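Local coordinates for protein cyclopropane mycolic acid synthase 1 (Mycobacterium tuberculosis, PDB 1KPH) that catalyses cyclopropane ring formation at the distal double bond of alpha mycolic acids, transferring a methylene group from S-adenosyl-L-methionine, at residues Y16-S19 and D20-R24; F151-A154 and H155-P159. All blocks are in the same frame, centred on the assembly; numbering follows the deposited sequence.

Interaction 1: residues Y16-S19 and D20-R24; sequences YDLS and DDFFR. With 10A (didecyl-dimethyl-ammonium), chain G.
Leu18 packs against Phe22 and Phe23 of the short helix 20-23, while Ser19 caps its N-terminal end. From Leu18, CB lies 4.0 Å from Phe23 CE1. With CG anti to the backbone N (chi1 180°), the chain then carries on to CD2, which comes to 3.6 Å from Phe22 CD2. One leucine thus touches both phenylalanines, its CB near Phe23 and its CD2 methyl near Phe22. Phe23 CE1 also comes 3.6 Å from the carbonyl oxygen Tyr16 O. Ser19 is the N-cap: its carbonyl oxygen accepts from two N-H groups, with Phe23 N 3.2 Å and Phe22 N 2.7 Å from Ser19 O. Ser19 OG accepts a weak capping bond from Phe22 N at 3.3 Å. Tyr16, ending helix 9-16, reaches with its ring into the pocket that holds didecyl-dimethyl-ammonium. Its OH is 3.2 Å from C11, a methyl carbon on the ammonium of that ligand, which sits at the ring edge; the same hydroxyl is hydrogen-bonded to His141, and Tyr16 also touches the bound S-adenosyl-L-homocysteine. Helix 256-275 receives Leu18 and Phe22. The chemistry is therefore split: two polar Ser19 atoms tie down the helix start, apolar carbons of Leu18 pack on the two phenylalanines, and a phenol oxygen beside the quaternary ammonium probably offers it electrostatic stabilisation.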
loop_
_atom_site.group_PDB
_atom_site.type_symbol
_atom_site.label_atom_id
_atom_site.label_comp_id
_atom_site.label_asym_id
_atom_site.label_seq_id
_atom_site.Cartn_x
_atom_site.Cartn_y
_atom_site.Cartn_z
ATOM N N TYR A 16 5.583 8.772 -6.299
ATOM C CA TYR A 16 4.941 9.549 -5.236
ATOM C C TYR A 16 5.368 10.997 -5.022
ATOM O O TYR A 16 4.640 11.763 -4.386
ATOM C CB TYR A 16 5.034 8.790 -3.911
ATOM C CG TYR A 16 4.543 7.362 -4.018
ATOM C CD1 TYR A 16 5.425 6.324 -4.312
ATOM C CD2 TYR A 16 3.190 7.054 -3.868
ATOM C CE1 TYR A 16 4.975 5.012 -4.456
ATOM C CE2 TYR A 16 2.731 5.744 -4.011
ATOM C CZ TYR A 16 3.628 4.729 -4.305
ATOM O OH TYR A 16 3.184 3.430 -4.450
ATOM N N ASP A 17 6.531 11.388 -5.531
ATOM C CA ASP A 17 6.944 12.774 -5.362
ATOM C C ASP A 17 6.582 13.611 -6.575
ATOM O O ASP A 17 7.100 14.711 -6.763
ATOM C CB ASP A 17 8.442 12.877 -5.072
ATOM C CG ASP A 17 8.774 12.541 -3.635
ATOM O OD1 ASP A 17 7.915 12.792 -2.759
ATOM O OD2 ASP A 17 9.889 12.042 -3.376
ATOM N N LEU A 18 5.669 13.088 -7.386
ATOM C CA LEU A 18 5.209 13.790 -8.578
ATOM C C LEU A 18 4.621 15.140 -8.189
ATOM O O LEU A 18 4.989 16.168 -8.754
ATOM C CB LEU A 18 4.149 12.957 -9.301
ATOM C CG LEU A 18 3.535 13.530 -10.582
ATOM C CD1 LEU A 18 4.607 13.670 -11.647
ATOM C CD2 LEU A 18 2.428 12.612 -11.073
ATOM N N SER A 19 3.709 15.125 -7.218
ATOM C CA SER A 19 3.046 16.334 -6.730
ATOM C C SER A 19 1.803 15.986 -5.916
ATOM O O SER A 19 0.829 15.475 -6.463
ATOM C CB SER A 19 2.621 17.226 -7.898
ATOM O OG SER A 19 1.671 18.191 -7.480
ATOM N N ASP A 20 1.832 16.267 -4.615
ATOM C CA ASP A 20 0.684 15.974 -3.766
ATOM C C ASP A 20 -0.574 16.541 -4.401
ATOM O O ASP A 20 -1.616 15.886 -4.445
ATOM C CB ASP A 20 0.865 16.591 -2.379
ATOM C CG ASP A 20 1.900 15.873 -1.554
ATOM O OD1 ASP A 20 2.046 16.218 -0.362
ATOM O OD2 ASP A 20 2.567 14.964 -2.091
ATOM N N ASP A 21 -0.460 17.766 -4.901
ATOM C CA ASP A 21 -1.579 18.440 -5.538
ATOM C C ASP A 21 -2.187 17.572 -6.630
ATOM O O ASP A 21 -3.400 17.582 -6.828
ATOM C CB ASP A 21 -1.114 19.773 -6.128
ATOM C CG ASP A 21 -0.530 20.702 -5.080
ATOM O OD1 ASP A 21 -1.305 21.216 -4.242
ATOM O OD2 ASP A 21 0.703 20.911 -5.089
ATOM N N PHE A 22 -1.346 16.819 -7.337
ATOM C CA PHE A 22 -1.828 15.947 -8.409
ATOM C C PHE A 22 -2.569 14.723 -7.871
ATOM O O PHE A 22 -3.655 14.386 -8.335
ATOM C CB PHE A 22 -0.671 15.472 -9.296
ATOM C CG PHE A 22 -1.120 14.640 -10.469
ATOM C CD1 PHE A 22 -1.647 15.243 -11.603
ATOM C CD2 PHE A 22 -1.057 13.249 -10.418
ATOM C CE1 PHE A 22 -2.109 14.475 -12.673
ATOM C CE2 PHE A 22 -1.517 12.472 -11.482
ATOM C CZ PHE A 22 -2.044 13.088 -12.609
ATOM N N PHE A 23 -1.974 14.046 -6.896
ATOM C CA PHE A 23 -2.615 12.870 -6.328
ATOM C C PHE A 23 -3.937 13.242 -5.689
ATOM O O PHE A 23 -4.886 12.464 -5.722
ATOM C CB PHE A 23 -1.699 12.197 -5.306
ATOM C CG PHE A 23 -0.539 11.481 -5.928
ATOM C CD1 PHE A 23 0.735 12.040 -5.909
ATOM C CD2 PHE A 23 -0.728 10.255 -6.561
ATOM C CE1 PHE A 23 1.804 11.388 -6.512
ATOM C CE2 PHE A 23 0.333 9.594 -7.167
ATOM C CZ PHE A 23 1.603 10.162 -7.143
ATOM N N ARG A 24 -3.995 14.444 -5.126
ATOM C CA ARG A 24 -5.207 14.930 -4.488
ATOM C C ARG A 24 -6.366 15.024 -5.463
ATOM O O ARG A 24 -7.516 15.105 -5.041
ATOM C CB ARG A 24 -4.968 16.302 -3.851
ATOM C CG ARG A 24 -4.370 16.241 -2.460
ATOM C CD ARG A 24 -4.204 17.631 -1.867
ATOM N NE ARG A 24 -3.984 17.563 -0.429
ATOM C CZ ARG A 24 -4.943 17.343 0.466
ATOM N NH1 ARG A 24 -6.201 17.179 0.077
ATOM N NH2 ARG A 24 -4.640 17.269 1.752
HETATM C C1 10A G . 4.060 -6.835 -12.656
HETATM C C2 10A G . 4.721 -5.566 -12.106
HETATM C C3 10A G . 3.872 -4.980 -10.972
HETATM C C4 10A G . 4.407 -3.688 -10.338
HETATM C C5 10A G . 3.412 -3.276 -9.243
HETATM C C6 10A G . 3.725 -1.957 -8.520
HETATM C C7 10A G . 2.566 -1.765 -7.530
HETATM C C8 10A G . 2.558 -0.425 -6.789
HETATM C C9 10A G . 1.296 -0.382 -5.900
HETATM C C10 10A G . 1.120 1.012 -5.299
HETATM N N1 10A G . -0.158 1.434 -4.555
HETATM C C11 10A G . 0.021 2.898 -4.212
HETATM C C12 10A G . -0.304 0.698 -3.247
HETATM C C13 10A G . -1.488 1.232 -5.299
HETATM C C14 10A G . -1.769 1.843 -6.708
HETATM C C15 10A G . -2.983 1.272 -7.479
HETATM C C16 10A G . -2.987 -0.223 -7.878
HETATM C C17 10A G . -1.892 -0.594 -8.896
HETATM C C18 10A G . -1.929 -2.073 -9.305
HETATM C C19 10A G . -0.823 -2.373 -10.326
HETATM C C20 10A G . -0.915 -3.845 -10.759
HETATM C C21 10A G . 0.143 -4.187 -11.811
HETATM C C22 10A G . -0.025 -5.654 -12.210
#

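Interaction 2: residues F151-A154 and H155-P159; sequences FSLA and HRLLP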
loop_
_atom_site.group_PDB
_atom_site.type_symbol
_atom_site.label_atom_id
_atom_site.label_comp_id
_atom_site.label_asym_id
_atom_site.label_seq_id
_atom_site.Cartn_x
_atom_site.Cartn_y
_atom_site.Cartn_z
ATOM N N PHE A 151 10.977 -9.770 5.902
ATOM C CA PHE A 151 10.371 -10.609 6.933
ATOM C C PHE A 151 11.340 -10.927 8.068
ATOM O O PHE A 151 10.926 -11.137 9.211
ATOM C CB PHE A 151 9.833 -11.906 6.328
ATOM C CG PHE A 151 8.563 -11.725 5.546
ATOM C CD1 PHE A 151 8.598 -11.355 4.206
ATOM C CD2 PHE A 151 7.324 -11.904 6.160
ATOM C CE1 PHE A 151 7.416 -11.166 3.488
ATOM C CE2 PHE A 151 6.139 -11.717 5.453
ATOM C CZ PHE A 151 6.186 -11.347 4.114
ATOM N N SER A 152 12.630 -10.964 7.749
ATOM C CA SER A 152 13.645 -11.233 8.757
ATOM C C SER A 152 13.623 -10.074 9.750
ATOM O O SER A 152 13.565 -10.280 10.963
ATOM C CB SER A 152 15.029 -11.341 8.106
ATOM O OG SER A 152 16.040 -11.561 9.080
ATOM N N LEU A 153 13.659 -8.855 9.219
ATOM C CA LEU A 153 13.636 -7.650 10.045
ATOM C C LEU A 153 12.333 -7.568 10.826
ATOM O O LEU A 153 12.334 -7.295 12.028
ATOM C CB LEU A 153 13.782 -6.398 9.172
ATOM C CG LEU A 153 13.663 -5.044 9.882
ATOM C CD1 LEU A 153 14.750 -4.912 10.940
ATOM C CD2 LEU A 153 13.771 -3.918 8.866
ATOM N N ALA A 154 11.223 -7.801 10.135
ATOM C CA ALA A 154 9.909 -7.754 10.762
ATOM C C ALA A 154 9.855 -8.682 11.973
ATOM O O ALA A 154 9.401 -8.291 13.046
ATOM C CB ALA A 154 8.838 -8.149 9.754
ATOM N N HIS A 155 10.327 -9.909 11.801
ATOM C CA HIS A 155 10.309 -10.878 12.887
ATOM C C HIS A 155 11.244 -10.463 14.018
ATOM O O HIS A 155 10.957 -10.697 15.191
ATOM C CB HIS A 155 10.698 -12.261 12.358
ATOM C CG HIS A 155 10.463 -13.371 13.336
ATOM N ND1 HIS A 155 11.321 -13.639 14.380
ATOM C CD2 HIS A 155 9.455 -14.269 13.438
ATOM C CE1 HIS A 155 10.852 -14.656 15.084
ATOM N NE2 HIS A 155 9.720 -15.055 14.532
ATOM N N ARG A 156 12.358 -9.834 13.662
ATOM C CA ARG A 156 13.332 -9.397 14.656
ATOM C C ARG A 156 12.857 -8.203 15.488
ATOM O O ARG A 156 13.131 -8.126 16.685
ATOM C CB ARG A 156 14.660 -9.056 13.969
ATOM C CG ARG A 156 15.757 -8.609 14.926
ATOM C CD ARG A 156 17.083 -8.413 14.209
ATOM N NE ARG A 156 16.984 -7.453 13.114
ATOM C CZ ARG A 156 18.003 -7.101 12.336
ATOM N NH1 ARG A 156 19.204 -7.629 12.537
ATOM N NH2 ARG A 156 17.823 -6.229 11.353
ATOM N N LEU A 157 12.132 -7.283 14.861
ATOM C CA LEU A 157 11.651 -6.090 15.557
ATOM C C LEU A 157 10.403 -6.297 16.416
ATOM O O LEU A 157 10.125 -5.497 17.309
ATOM C CB LEU A 157 11.390 -4.967 14.548
ATOM C CG LEU A 157 12.561 -4.554 13.651
ATOM C CD1 LEU A 157 12.159 -3.348 12.823
ATOM C CD2 LEU A 157 13.787 -4.229 14.497
ATOM N N LEU A 158 9.658 -7.366 16.154
ATOM C CA LEU A 158 8.433 -7.643 16.903
ATOM C C LEU A 158 8.651 -8.349 18.234
ATOM O O LEU A 158 9.625 -9.081 18.410
ATOM C CB LEU A 158 7.479 -8.492 16.059
ATOM C CG LEU A 158 6.717 -7.830 14.911
ATOM C CD1 LEU A 158 6.053 -8.904 14.066
ATOM C CD2 LEU A 158 5.683 -6.867 15.468
ATOM N N PRO A 159 7.735 -8.132 19.193
ATOM C CA PRO A 159 7.818 -8.758 20.517
ATOM C C PRO A 159 7.542 -10.246 20.345
ATOM O O PRO A 159 7.417 -10.727 19.217
ATOM C CB PRO A 159 6.704 -8.066 21.302
ATOM C CG PRO A 159 6.530 -6.752 20.597
ATOM C CD PRO A 159 6.639 -7.151 19.152
#
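Leu153 turns CG anti to its own backbone nitrogen (chi1 175°), whereas Leu157, one turn later, sets CG anti to its carbonyl carbon (chi1 -56°), and these choices bring the two branched ends together. Leu153 CD1 reaches Leu157 CG at 3.5 Å, and Leu153 CG lies 3.7 Å from Leu157 CD1. The same methyl has a polar neighbour: Arg156 NH2 is 3.4 Å from Leu153 CD1, which sits at the edge of the guanidinium, close to its plane. A bend at chi3 (57°) folds the otherwise extended arginine back toward that methyl, and NH2 also makes a long, weak ion pair with Asp127. These residues form the last turns of helix 147-157, the crossover helix of the beta-alpha-beta unit that joins strands 132-136 and 163-171 in the Rossmann-like methyltransferase sheet. Four successive i to i+4 backbone bonds run through it. Leu157 N to Leu153 O is the shortest at 2.8 Å; Leu158 N to Ala154 O, at the helix end, is the longest at 3.3 Å. Ala154 faces the sheet, touching Ile133 and Met164, and Phe151 packs on Met164 and Leu166 as well as on helix 208-217. Past the last turn, Leu158 CG rests 3.3 Å from Ala154 O, and the carbonyl oxygens of His155 and Leu158 both accept from Lys287 NZ at the chain's C-terminus.

Interactions 1 and 2 lie on opposite sides of the chain's centre, with their own centres 32 Å apart and nearest atoms about 17 Å apart, and they share no element. Residues 16-24 form the short loop between helix 9-16 and helix 20-23, with the latter's start, partly buried beside the ligands; residues 151-159 are the end of a helix packed on the central sheet, a more buried setting. Their polar chemistry differs with position along a helix: interaction 1 is a helix beginning, where one serine serves as the cap, and interaction 2 a helix ending, where main-chain bonds repeat regularly. The apolar parts differ too, leucine against aromatic rings in the first, leucine against leucine and a guanidinium edge in the second. Only interaction 1 touches the bound molecules directly.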